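PDB 4RGL: filamentation induced by cAMP protein Fic from Desulfovibrio alaskensis, which is a largely helical member of the Fic family, with a Fic/DOC region followed by a C-terminal domain of the helix-turn-helix class. Local coordinates for residues 209-214 against 246-251; 215-220 against 242-247; 274-279 against 327-332. One frame throughout, in Å; residues are numbered along the deposited sequence.

Followed from the N terminus, the chain leaves helix 189-202, enters the loop at 209-214 and runs through helices 214-219 and 221-234 into helix 238-257. Contact 1 closes this excursion from its outer ends, and contact 2 nests inside it; the two overlap at Gly246 and Ala247, and both lean on helix 238-257. They also meet directly through a salt bridge from Arg220 NH2 to Asp250 OD2 (2.6 Å). Contact 3 opens only after both have closed, tying helix 267-276 to strand 326-329 in the C-terminal domain. Its centre lies about 39 Å from the centre of contact 1 and about 44 Å from that of contact 2.

Contact 1: 209-214 against 246-251; sequences AYLPVE and GALRDA
Val213 and Ala251 mark the closest backbone approach between the loop 209-214 and the helical segment 246-251, their CA atoms lying 5.1 Å apart. Here the methyl of Ala251 is the inward-pointing group of the helix: its CB lies 3.7 Å from Val213 CA. Val213 has CG2 trans to its backbone N, which lays that methyl against the helix backbone, 3.8 Å from Leu248 N. Val213 CG2 also reaches Leu248 CD2 at 3.8 Å, so one branch covers both the peptide link after Ala247 and the neighbouring side chain. The loop belongs to the mainly helical body of this Fic protein, where it joins helix 189-202 to helix 214-219; Leu248 packs on Gln197 and Leu201 of helix 189-202, so it lies between the loop and that helix. An inverse gamma turn centred on Pro212, with a weak bond from Val213 N to Leu211 O (2.8 Å), directs Leu211 and Val213 to the helix while Pro212 points away and packs on Asn48 of helix 42-59. Leu211 spreads its two methyls along the helix: CD1 sits 3.9 Å from Ala251 CB, and CD2 meets Leu248 CD2, also at 3.9 Å, the two leucine side chains crossing at about a right angle.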
ATOM      1  N   ALA A 209      -6.704   1.591  -3.433  1.00 67.60           N
ATOM      2  CA  ALA A 209      -5.510   2.437  -3.368  1.00 66.75           C
ATOM      3  C   ALA A 209      -4.588   1.976  -2.241  1.00 70.28           C
ATOM      4  O   ALA A 209      -3.386   2.284  -2.252  1.00 69.06           O
ATOM      5  CB  ALA A 209      -5.906   3.891  -3.160  1.00 68.05           C
ATOM      6  N   TYR A 210      -5.138   1.187  -1.289  1.00 67.02           N
ATOM      7  CA  TYR A 210      -4.376   0.679  -0.155  1.00 65.77           C
ATOM      8  C   TYR A 210      -4.199  -0.851  -0.258  1.00 68.53           C
ATOM      9  O   TYR A 210      -3.948  -1.514   0.745  1.00 68.26           O
ATOM     10  CB  TYR A 210      -5.058   1.067   1.166  1.00 67.18           C
ATOM     11  CG  TYR A 210      -5.313   2.556   1.279  1.00 69.41           C
ATOM     12  CD1 TYR A 210      -4.284   3.438   1.606  1.00 71.04           C
ATOM     13  CD2 TYR A 210      -6.561   3.094   0.975  1.00 71.05           C
ATOM     14  CE1 TYR A 210      -4.496   4.816   1.648  1.00 72.86           C
ATOM     15  CE2 TYR A 210      -6.789   4.470   1.026  1.00 72.59           C
ATOM     16  CZ  TYR A 210      -5.752   5.329   1.358  1.00 82.07           C
ATOM     17  OH  TYR A 210      -5.975   6.685   1.415  1.00 87.25           O
ATOM     18  N   LEU A 211      -4.272  -1.392  -1.490  1.00 64.48           N
ATOM     19  CA  LEU A 211      -4.032  -2.814  -1.740  1.00 64.26           C
ATOM     20  C   LEU A 211      -2.546  -3.044  -2.115  1.00 67.58           C
ATOM     21  O   LEU A 211      -2.095  -2.587  -3.175  1.00 66.92           O
ATOM     22  CB  LEU A 211      -4.968  -3.322  -2.861  1.00 64.82           C
ATOM     23  CG  LEU A 211      -4.879  -4.817  -3.199  1.00 68.75           C
ATOM     24  CD1 LEU A 211      -5.276  -5.666  -2.015  1.00 68.63           C
ATOM     25  CD2 LEU A 211      -5.742  -5.153  -4.397  1.00 70.85           C
ATOM     26  N   PRO A 212      -1.742  -3.677  -1.220  1.00 63.49           N
ATOM     27  CA  PRO A 212      -0.297  -3.796  -1.498  1.00 63.12           C
ATOM     28  C   PRO A 212       0.018  -4.967  -2.449  1.00 66.94           C
ATOM     29  O   PRO A 212       0.848  -5.823  -2.123  1.00 66.56           O
ATOM     30  CB  PRO A 212       0.323  -4.019  -0.099  1.00 64.46           C
ATOM     31  CG  PRO A 212      -0.852  -4.041   0.876  1.00 68.55           C
ATOM     32  CD  PRO A 212      -2.088  -4.241   0.091  1.00 64.46           C
ATOM     33  N   VAL A 213      -0.572  -4.943  -3.670  1.00 62.86           N
ATOM     34  CA  VAL A 213      -0.361  -5.994  -4.681  1.00 62.94           C
ATOM     35  C   VAL A 213       1.129  -6.022  -5.138  1.00 65.83           C
ATOM     36  O   VAL A 213       1.606  -7.054  -5.622  1.00 65.10           O
ATOM     37  CB  VAL A 213      -1.322  -5.812  -5.899  1.00 67.12           C
ATOM     38  CG1 VAL A 213      -1.089  -4.476  -6.595  1.00 65.99           C
ATOM     39  CG2 VAL A 213      -1.194  -6.972  -6.885  1.00 67.65           C
ATOM     40  N   GLU A 214       1.863  -4.911  -4.913  1.00 61.90           N
ATOM     41  CA  GLU A 214       3.255  -4.780  -5.336  1.00 60.97           C
ATOM     42  C   GLU A 214       4.168  -5.771  -4.580  1.00 66.97           C
ATOM     43  O   GLU A 214       5.177  -6.212  -5.132  1.00 67.12           O
ATOM     44  CB  GLU A 214       3.747  -3.343  -5.137  1.00 61.54           C
ATOM     45  CG  GLU A 214       3.006  -2.309  -5.989  1.00 69.11           C
ATOM     46  CD  GLU A 214       1.619  -1.925  -5.498  1.00 82.12           C
ATOM     47  OE1 GLU A 214       1.298  -2.223  -4.326  1.00 70.89           O
ATOM     48  OE2 GLU A 214       0.892  -1.241  -6.256  1.00 78.51           O
ATOM     49  N   GLY A 246      -4.497 -12.433 -11.145  1.00 68.72           N
ATOM     50  CA  GLY A 246      -4.106 -13.471 -10.204  1.00 69.04           C
ATOM     51  C   GLY A 246      -3.414 -12.892  -8.991  1.00 72.86           C
ATOM     52  O   GLY A 246      -3.832 -13.139  -7.855  1.00 72.81           O
ATOM     53  N   ALA A 247      -2.405 -12.016  -9.231  1.00 68.06           N
ATOM     54  CA  ALA A 247      -1.678 -11.326  -8.164  1.00 66.67           C
ATOM     55  C   ALA A 247      -2.625 -10.458  -7.326  1.00 70.17           C
ATOM     56  O   ALA A 247      -2.563 -10.496  -6.091  1.00 69.94           O
ATOM     57  CB  ALA A 247      -0.568 -10.469  -8.757  1.00 66.24           C
ATOM     58  N   LEU A 248      -3.541  -9.709  -8.002  1.00 65.64           N
ATOM     59  CA  LEU A 248      -4.522  -8.843  -7.332  1.00 64.58           C
ATOM     60  C   LEU A 248      -5.449  -9.650  -6.452  1.00 68.32           C
ATOM     61  O   LEU A 248      -5.710  -9.256  -5.315  1.00 66.83           O
ATOM     62  CB  LEU A 248      -5.330  -8.053  -8.364  1.00 64.83           C
ATOM     63  CG  LEU A 248      -4.605  -6.866  -8.985  1.00 68.08           C
ATOM     64  CD1 LEU A 248      -5.219  -6.483 -10.305  1.00 69.20           C
ATOM     65  CD2 LEU A 248      -4.579  -5.687  -8.033  1.00 68.79           C
ATOM     66  N   ARG A 249      -5.917 -10.819  -6.957  1.00 66.68           N
ATOM     67  CA  ARG A 249      -6.756 -11.738  -6.182  1.00 67.29           C
ATOM     68  C   ARG A 249      -6.021 -12.205  -4.937  1.00 70.95           C
ATOM     69  O   ARG A 249      -6.567 -12.137  -3.840  1.00 70.37           O
ATOM     70  CB  ARG A 249      -7.162 -12.943  -7.039  1.00 68.26           C
ATOM     71  CG  ARG A 249      -7.904 -14.024  -6.254  1.00 76.14           C
ATOM     72  CD  ARG A 249      -7.763 -15.373  -6.910  1.00 87.97           C
ATOM     73  NE  ARG A 249      -6.375 -15.833  -6.922  1.00 95.12           N
ATOM     74  CZ  ARG A 249      -5.980 -16.972  -7.479  1.00111.77           C
ATOM     75  NH1 ARG A 249      -6.863 -17.775  -8.062  1.00101.88           N
ATOM     76  NH2 ARG A 249      -4.699 -17.316  -7.461  1.00 98.13           N
ATOM     77  N   ASP A 250      -4.768 -12.663  -5.103  1.00 68.05           N
ATOM     78  CA  ASP A 250      -3.946 -13.134  -3.991  1.00 68.57           C
ATOM     79  C   ASP A 250      -3.688 -12.007  -2.992  1.00 72.82           C
ATOM     80  O   ASP A 250      -3.623 -12.254  -1.786  1.00 72.80           O
ATOM     81  CB  ASP A 250      -2.617 -13.700  -4.512  1.00 70.37           C
ATOM     82  CG  ASP A 250      -2.793 -14.812  -5.530  1.00 83.95           C
ATOM     83  OD1 ASP A 250      -3.790 -15.562  -5.426  1.00 86.11           O
ATOM     84  OD2 ASP A 250      -1.950 -14.919  -6.439  1.00 90.85           O
ATOM     85  N   ALA A 251      -3.578 -10.760  -3.491  1.00 68.93           N
ATOM     86  CA  ALA A 251      -3.352  -9.605  -2.640  1.00 68.38           C
ATOM     87  C   ALA A 251      -4.606  -9.263  -1.848  1.00 74.11           C
ATOM     88  O   ALA A 251      -4.551  -9.191  -0.623  1.00 74.39           O
ATOM     89  CB  ALA A 251      -2.916  -8.409  -3.478  1.00 68.13           C
TER

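Contact 2: 215-220 against 242-247; sequences TVIRDR and EFMLGA
Val216 meets Ala247 where helix 214-219 packs against helix 238-257 in the helical body of the Fic protein, the CA atoms of the two residues being 6.1 Å apart. With CG1 trans to the backbone N, Val216 points this methyl across the gap to within 3.8 Å of Ala247 CB. The same methyl has a second neighbour in its own segment, since it lies over the centre of one face of the Arg220 guanidinium, four residues on. One turn before Ala247 on the partner helix, Met244, a selenomethionine, is crossed by Ile217 at about a right angle, with Ile217 CD1 3.7 Å from Met244 SE. The CA-CB bond of Met244 points away from the other helix; bends at chi2 (55°) and chi3 (56°) fold the chain back and deliver the selenium to the isoleucine. Tyr224 of helix 221-234 touches both of these side chains. Arg220 directly follows helix 214-219 and stands at the N-cap of helix 221-234. Arg220 CB approaches the edge of the Phe243 ring, 3.7 Å from Phe243 CZ, and beyond it the chain is extended from CG to NE, reaching across to helix 238-257. The guanidinium plane stands 78° from the ring plane. Arg220 NH2 forms a salt bridge with Asp250 OD2, while Arg220 NH1 lies 4.0 Å from Ala247 CA.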
ATOM      1  N   THR A 215       3.777  -6.168  -3.335  1.00 64.33           N
ATOM      2  CA  THR A 215       4.532  -7.169  -2.555  1.00 64.57           C
ATOM      3  C   THR A 215       4.477  -8.542  -3.255  1.00 69.86           C
ATOM      4  O   THR A 215       5.437  -9.306  -3.182  1.00 69.56           O
ATOM      5  CB  THR A 215       3.992  -7.264  -1.117  1.00 71.04           C
ATOM      6  OG1 THR A 215       2.634  -7.715  -1.152  1.00 76.84           O
ATOM      7  CG2 THR A 215       4.087  -5.952  -0.373  1.00 65.44           C
ATOM      8  N   VAL A 216       3.349  -8.843  -3.945  1.00 67.45           N
ATOM      9  CA  VAL A 216       3.191 -10.097  -4.695  1.00 67.90           C
ATOM     10  C   VAL A 216       4.040 -10.036  -5.980  1.00 73.98           C
ATOM     11  O   VAL A 216       4.762 -10.989  -6.291  1.00 75.19           O
ATOM     12  CB  VAL A 216       1.694 -10.388  -5.018  1.00 71.22           C
ATOM     13  CG1 VAL A 216       1.543 -11.680  -5.813  1.00 71.71           C
ATOM     14  CG2 VAL A 216       0.859 -10.440  -3.743  1.00 71.13           C
ATOM     15  N   ILE A 217       3.987  -8.890  -6.692  1.00 70.35           N
ATOM     16  CA  ILE A 217       4.745  -8.684  -7.933  1.00 70.22           C
ATOM     17  C   ILE A 217       6.255  -8.734  -7.647  1.00 75.12           C
ATOM     18  O   ILE A 217       7.016  -9.236  -8.468  1.00 74.71           O
ATOM     19  CB  ILE A 217       4.339  -7.339  -8.595  1.00 72.27           C
ATOM     20  CG1 ILE A 217       2.810  -7.270  -8.805  1.00 73.13           C
ATOM     21  CG2 ILE A 217       5.099  -7.119  -9.914  1.00 71.61           C
ATOM     22  CD1 ILE A 217       2.277  -5.851  -9.118  1.00 82.64           C
ATOM     23  N   ARG A 218       6.681  -8.228  -6.463  1.00 72.80           N
ATOM     24  CA  ARG A 218       8.094  -8.244  -6.051  1.00 73.08           C
ATOM     25  C   ARG A 218       8.570  -9.683  -5.776  1.00 79.38           C
ATOM     26  O   ARG A 218       9.695 -10.041  -6.131  1.00 80.21           O
ATOM     27  CB  ARG A 218       8.295  -7.372  -4.803  1.00 72.09           C
ATOM     28  CG  ARG A 218       9.739  -7.322  -4.299  1.00 82.83           C
ATOM     29  CD  ARG A 218       9.792  -6.825  -2.870  1.00 96.57           C
ATOM     30  NE  ARG A 218       9.075  -7.727  -1.964  1.00109.21           N
ATOM     31  CZ  ARG A 218       8.603  -7.365  -0.777  1.00123.89           C
ATOM     32  NH1 ARG A 218       8.718  -6.110  -0.365  1.00105.96           N
ATOM     33  NH2 ARG A 218       7.960  -8.242  -0.018  1.00116.10           N
ATOM     34  N   ASP A 219       7.718 -10.500  -5.142  1.00 76.48           N
ATOM     35  CA  ASP A 219       8.070 -11.870  -4.809  1.00 77.87           C
ATOM     36  C   ASP A 219       7.976 -12.783  -6.051  1.00 83.32           C
ATOM     37  O   ASP A 219       8.706 -13.774  -6.145  1.00 84.19           O
ATOM     38  CB  ASP A 219       7.173 -12.395  -3.678  1.00 80.30           C
ATOM     39  CG  ASP A 219       7.334 -11.632  -2.361  1.00 91.73           C
ATOM     40  OD1 ASP A 219       8.332 -10.868  -2.227  1.00 90.57           O
ATOM     41  OD2 ASP A 219       6.481 -11.811  -1.462  1.00100.55           O
ATOM     42  N   ARG A 220       7.106 -12.423  -7.018  1.00 79.38           N
ATOM     43  CA  ARG A 220       6.970 -13.174  -8.279  1.00 79.52           C
ATOM     44  C   ARG A 220       7.647 -12.420  -9.418  1.00 81.98           C
ATOM     45  O   ARG A 220       7.199 -12.499 -10.566  1.00 81.47           O
ATOM     46  CB  ARG A 220       5.483 -13.416  -8.610  1.00 79.25           C
ATOM     47  CG  ARG A 220       4.733 -14.196  -7.553  1.00 87.27           C
ATOM     48  CD  ARG A 220       3.286 -14.362  -7.946  1.00 92.05           C
ATOM     49  NE  ARG A 220       2.496 -14.950  -6.872  1.00 95.53           N
ATOM     50  CZ  ARG A 220       1.179 -15.096  -6.923  1.00109.04           C
ATOM     51  NH1 ARG A 220       0.497 -14.690  -7.991  1.00 93.68           N
ATOM     52  NH2 ARG A 220       0.524 -15.632  -5.900  1.00 95.52           N
ATOM     53  N   GLU A 242      -4.075 -12.357 -16.926  1.00 75.95           N
ATOM     54  CA  GLU A 242      -4.252 -13.501 -16.027  1.00 75.84           C
ATOM     55  C   GLU A 242      -3.305 -13.405 -14.837  1.00 77.38           C
ATOM     56  O   GLU A 242      -3.720 -13.643 -13.703  1.00 76.75           O
ATOM     57  CB  GLU A 242      -4.021 -14.830 -16.774  1.00 78.48           C
ATOM     58  CG  GLU A 242      -5.136 -15.220 -17.735  1.00 87.75           C
ATOM     59  CD  GLU A 242      -4.934 -16.578 -18.388  1.00106.72           C
ATOM     60  OE1 GLU A 242      -3.855 -17.182 -18.189  1.00 96.55           O
ATOM     61  OE2 GLU A 242      -5.861 -17.044 -19.088  1.00105.32           O
ATOM     62  N   PHE A 243      -2.015 -13.051 -15.093  1.00 72.65           N
ATOM     63  CA  PHE A 243      -1.011 -12.944 -14.037  1.00 71.24           C
ATOM     64  C   PHE A 243      -1.371 -11.848 -13.061  1.00 74.09           C
ATOM     65  O   PHE A 243      -1.348 -12.075 -11.848  1.00 74.67           O
ATOM     66  CB  PHE A 243       0.390 -12.681 -14.627  1.00 72.38           C
ATOM     67  CG  PHE A 243       1.487 -12.591 -13.581  1.00 73.31           C
ATOM     68  CD1 PHE A 243       2.170 -13.730 -13.163  1.00 76.98           C
ATOM     69  CD2 PHE A 243       1.809 -11.371 -12.987  1.00 74.41           C
ATOM     70  CE1 PHE A 243       3.162 -13.650 -12.178  1.00 77.40           C
ATOM     71  CE2 PHE A 243       2.782 -11.299 -11.985  1.00 76.59           C
ATOM     72  CZ  PHE A 243       3.456 -12.438 -11.591  1.00 75.27           C
HETATM   73  N   MSE A 244      -1.680 -10.636 -13.580  1.00 68.31           N
HETATM   74  CA  MSE A 244      -1.963  -9.483 -12.735  1.00 66.59           C
HETATM   75  C   MSE A 244      -3.257  -9.682 -11.933  1.00 70.56           C
HETATM   76  O   MSE A 244      -3.252  -9.464 -10.719  1.00 69.76           O
HETATM   77  CB  MSE A 244      -2.045  -8.211 -13.566  1.00 68.50           C
HETATM   78  CG  MSE A 244      -1.907  -6.940 -12.728  1.00 74.40           C
HETATM   79 SE   MSE A 244      -0.261  -6.923 -11.660  0.75 80.65          SE
HETATM   80  CE  MSE A 244       1.021  -7.160 -13.085  1.00 76.89           C
ATOM     81  N   LEU A 245      -4.365 -10.131 -12.602  1.00 67.47           N
ATOM     82  CA  LEU A 245      -5.626 -10.416 -11.890  1.00 67.85           C
ATOM     83  C   LEU A 245      -5.410 -11.502 -10.849  1.00 72.57           C
ATOM     84  O   LEU A 245      -6.020 -11.462  -9.779  1.00 72.88           O
ATOM     85  CB  LEU A 245      -6.747 -10.828 -12.863  1.00 69.09           C
ATOM     86  CG  LEU A 245      -7.297  -9.720 -13.776  1.00 73.57           C
ATOM     87  CD1 LEU A 245      -8.332 -10.276 -14.731  1.00 75.29           C
ATOM     88  CD2 LEU A 245      -7.895  -8.581 -12.965  1.00 74.96           C
ATOM     89  N   GLY A 246      -4.497 -12.433 -11.145  1.00 68.72           N
ATOM     90  CA  GLY A 246      -4.106 -13.471 -10.204  1.00 69.04           C
ATOM     91  C   GLY A 246      -3.414 -12.892  -8.991  1.00 72.86           C
ATOM     92  O   GLY A 246      -3.832 -13.139  -7.855  1.00 72.81           O
ATOM     93  N   ALA A 247      -2.405 -12.016  -9.231  1.00 68.06           N
ATOM     94  CA  ALA A 247      -1.678 -11.326  -8.164  1.00 66.67           C
ATOM     95  C   ALA A 247      -2.625 -10.458  -7.326  1.00 70.17           C
ATOM     96  O   ALA A 247      -2.563 -10.496  -6.091  1.00 69.94           O
ATOM     97  CB  ALA A 247      -0.568 -10.469  -8.757  1.00 66.24           C
TER

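Contact 3: 274-279 against 327-332; sequences RAIGGG and YRLTGK
Ile276, in the last turn of the first helix of what is probably a winged-helix-type domain, packs against Tyr327 and Leu329 on strand 326-329, last in sequence of its small sheet. The isoleucine divides its carbons between the two residues. Ile276 CG2, trans to the backbone N, lies 3.7 Å from Leu329 CG, whereas Ile276 CD1, turned by chi2 of -76°, lies 3.6 Å from Tyr327 O and 4.0 Å from Tyr327 CB. It therefore covers backbone as well as side chain. The Tyr327 side chain leads away from the helix and touches Ile312 and Arg314 of strand 312-314. Helix 267-276, strand 281-282, helices 283-290 and 295-308, and strands 312-314 and 326-329 follow one another in the order expected of a winged helix, consistent with the family's helix-turn-helix relationship. Strand 326-329 is the middle strand: backbone hydrogen bonds join Tyr327 to Leu281 on one flank and Arg328 to Glu313 on the other. Ile276 also touches Leu286 and Ile312, so it belongs to the apolar interior between helices and sheet. After it the chain leaves the helix at Gly277, where phi is +67°, and turns through three glycines toward strand 281-282. Leu329 CD1 comes alongside this exit near Gly277 O, and Leu329 further packs on Ile273, a turn back along helix 267-276. Arg328 leads away, and its NH1 forms a salt bridge with Glu313 OE2.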
ATOM      1  N   ARG A 274      -0.960   2.944  31.093  1.00107.63           N
ATOM      2  CA  ARG A 274       0.246   3.766  30.936  1.00106.99           C
ATOM      3  C   ARG A 274       0.784   4.231  32.305  1.00111.73           C
ATOM      4  O   ARG A 274       1.998   4.398  32.465  1.00111.42           O
ATOM      5  CB  ARG A 274      -0.035   4.984  30.035  1.00106.09           C
ATOM      6  CG  ARG A 274      -0.262   4.629  28.564  1.00114.38           C
ATOM      7  CD  ARG A 274      -0.317   5.872  27.680  1.00123.68           C
ATOM      8  NE  ARG A 274      -1.481   6.711  27.979  1.00133.10           N
ATOM      9  CZ  ARG A 274      -2.642   6.622  27.336  1.00147.21           C
ATOM     10  NH1 ARG A 274      -2.796   5.750  26.345  1.00134.56           N
ATOM     11  NH2 ARG A 274      -3.653   7.413  27.670  1.00132.80           N
ATOM     12  N   ALA A 275      -0.125   4.430  33.296  1.00108.72           N
ATOM     13  CA  ALA A 275       0.260   4.874  34.642  1.00109.40           C
ATOM     14  C   ALA A 275       1.017   3.772  35.406  1.00112.64           C
ATOM     15  O   ALA A 275       1.960   4.076  36.137  1.00113.36           O
ATOM     16  CB  ALA A 275      -0.970   5.299  35.424  1.00110.76           C
ATOM     17  N   ILE A 276       0.609   2.484  35.225  1.00107.93           N
ATOM     18  CA  ILE A 276       1.277   1.343  35.883  1.00108.42           C
ATOM     19  C   ILE A 276       2.717   1.176  35.331  1.00110.92           C
ATOM     20  O   ILE A 276       3.681   1.192  36.103  1.00111.68           O
ATOM     21  CB  ILE A 276       0.447   0.019  35.706  1.00111.44           C
ATOM     22  CG1 ILE A 276      -0.962   0.128  36.374  1.00112.19           C
ATOM     23  CG2 ILE A 276       1.234  -1.210  36.244  1.00113.22           C
ATOM     24  CD1 ILE A 276      -0.965   0.016  37.937  1.00122.22           C
ATOM     25  N   GLY A 277       2.832   1.004  34.010  1.00104.84           N
ATOM     26  CA  GLY A 277       4.115   0.780  33.358  1.00104.00           C
ATOM     27  C   GLY A 277       4.733  -0.549  33.739  1.00108.41           C
ATOM     28  O   GLY A 277       4.085  -1.593  33.635  1.00108.50           O
ATOM     29  N   GLY A 278       5.959  -0.500  34.247  1.00105.13           N
ATOM     30  CA  GLY A 278       6.677  -1.696  34.672  1.00106.14           C
ATOM     31  C   GLY A 278       6.551  -1.990  36.155  1.00111.25           C
ATOM     32  O   GLY A 278       6.576  -3.155  36.566  1.00112.29           O
ATOM     33  N   GLY A 279       6.423  -0.931  36.959  1.00107.27           N
ATOM     34  CA  GLY A 279       6.355  -1.043  38.416  1.00108.16           C
ATOM     35  C   GLY A 279       5.011  -1.509  38.947  1.00109.37           C
ATOM     36  O   GLY A 279       4.074  -1.739  38.177  1.00107.34           O
ATOM     37  N   TYR A 327      -0.755  -3.134  42.116  1.00119.41           N
ATOM     38  CA  TYR A 327      -1.201  -3.679  40.827  1.00118.54           C
ATOM     39  C   TYR A 327      -0.062  -3.686  39.774  1.00124.70           C
ATOM     40  O   TYR A 327       0.639  -2.685  39.606  1.00123.66           O
ATOM     41  CB  TYR A 327      -2.407  -2.874  40.296  1.00117.72           C
ATOM     42  CG  TYR A 327      -3.581  -2.853  41.254  1.00119.95           C
ATOM     43  CD1 TYR A 327      -4.528  -3.872  41.249  1.00122.37           C
ATOM     44  CD2 TYR A 327      -3.722  -1.835  42.194  1.00121.17           C
ATOM     45  CE1 TYR A 327      -5.588  -3.880  42.156  1.00124.31           C
ATOM     46  CE2 TYR A 327      -4.772  -1.837  43.112  1.00122.99           C
ATOM     47  CZ  TYR A 327      -5.708  -2.858  43.085  1.00130.65           C
ATOM     48  OH  TYR A 327      -6.750  -2.860  43.980  1.00132.25           O
ATOM     49  N   ARG A 328       0.083  -4.823  39.040  1.00123.80           N
ATOM     50  CA  ARG A 328       1.101  -4.997  37.979  1.00123.87           C
ATOM     51  C   ARG A 328       0.441  -5.507  36.671  1.00129.70           C
ATOM     52  O   ARG A 328      -0.536  -6.257  36.727  1.00129.66           O
ATOM     53  CB  ARG A 328       2.219  -5.966  38.444  1.00124.78           C
ATOM     54  CG  ARG A 328       1.697  -7.275  39.049  1.00133.77           C
ATOM     55  CD  ARG A 328       2.810  -8.089  39.679  1.00142.36           C
ATOM     56  NE  ARG A 328       2.283  -9.164  40.523  1.00153.12           N
ATOM     57  CZ  ARG A 328       2.083 -10.408  40.101  1.00170.46           C
ATOM     58  NH1 ARG A 328       2.399 -10.752  38.859  1.00160.59           N
ATOM     59  NH2 ARG A 328       1.592 -11.324  40.926  1.00157.91           N
ATOM     60  N   LEU A 329       0.944  -5.042  35.499  1.00127.44           N
ATOM     61  CA  LEU A 329       0.349  -5.382  34.190  1.00127.04           C
ATOM     62  C   LEU A 329       0.576  -6.869  33.813  1.00134.70           C
ATOM     63  O   LEU A 329       1.530  -7.495  34.284  1.00135.58           O
ATOM     64  CB  LEU A 329       0.925  -4.473  33.077  1.00125.36           C
ATOM     65  CG  LEU A 329       0.476  -2.997  33.099  1.00128.94           C
ATOM     66  CD1 LEU A 329       1.239  -2.186  32.086  1.00127.68           C
ATOM     67  CD2 LEU A 329      -1.013  -2.870  32.842  1.00131.01           C
ATOM     68  N   THR A 330      -0.304  -7.412  32.932  1.00132.82           N
ATOM     69  CA  THR A 330      -0.199  -8.788  32.421  1.00134.28           C
ATOM     70  C   THR A 330       0.129  -8.758  30.910  1.00139.05           C
ATOM     71  O   THR A 330       1.275  -8.504  30.530  1.00138.21           O
ATOM     72  CB  THR A 330      -1.505  -9.573  32.703  1.00142.22           C
ATOM     73  OG1 THR A 330      -2.620  -8.829  32.200  1.00139.35           O
ATOM     74  CG2 THR A 330      -1.701  -9.859  34.167  1.00142.41           C
ATOM     75  N   GLY A 331      -0.894  -8.972  30.076  1.00136.54           N
ATOM     76  CA  GLY A 331      -0.760  -8.906  28.628  1.00135.51           C
ATOM     77  C   GLY A 331      -1.022  -7.514  28.098  1.00139.39           C
ATOM     78  O   GLY A 331      -1.990  -7.295  27.363  1.00137.89           O
ATOM     79  N   LYS A 332      -0.192  -6.543  28.515  1.00137.32           N
ATOM     80  CA  LYS A 332      -0.347  -5.153  28.101  1.00136.51           C
ATOM     81  C   LYS A 332       0.753  -4.757  27.114  1.00141.23           C
ATOM     82  O   LYS A 332       1.931  -4.688  27.487  1.00141.30           O
ATOM     83  CB  LYS A 332      -0.335  -4.224  29.320  1.00139.50           C
TER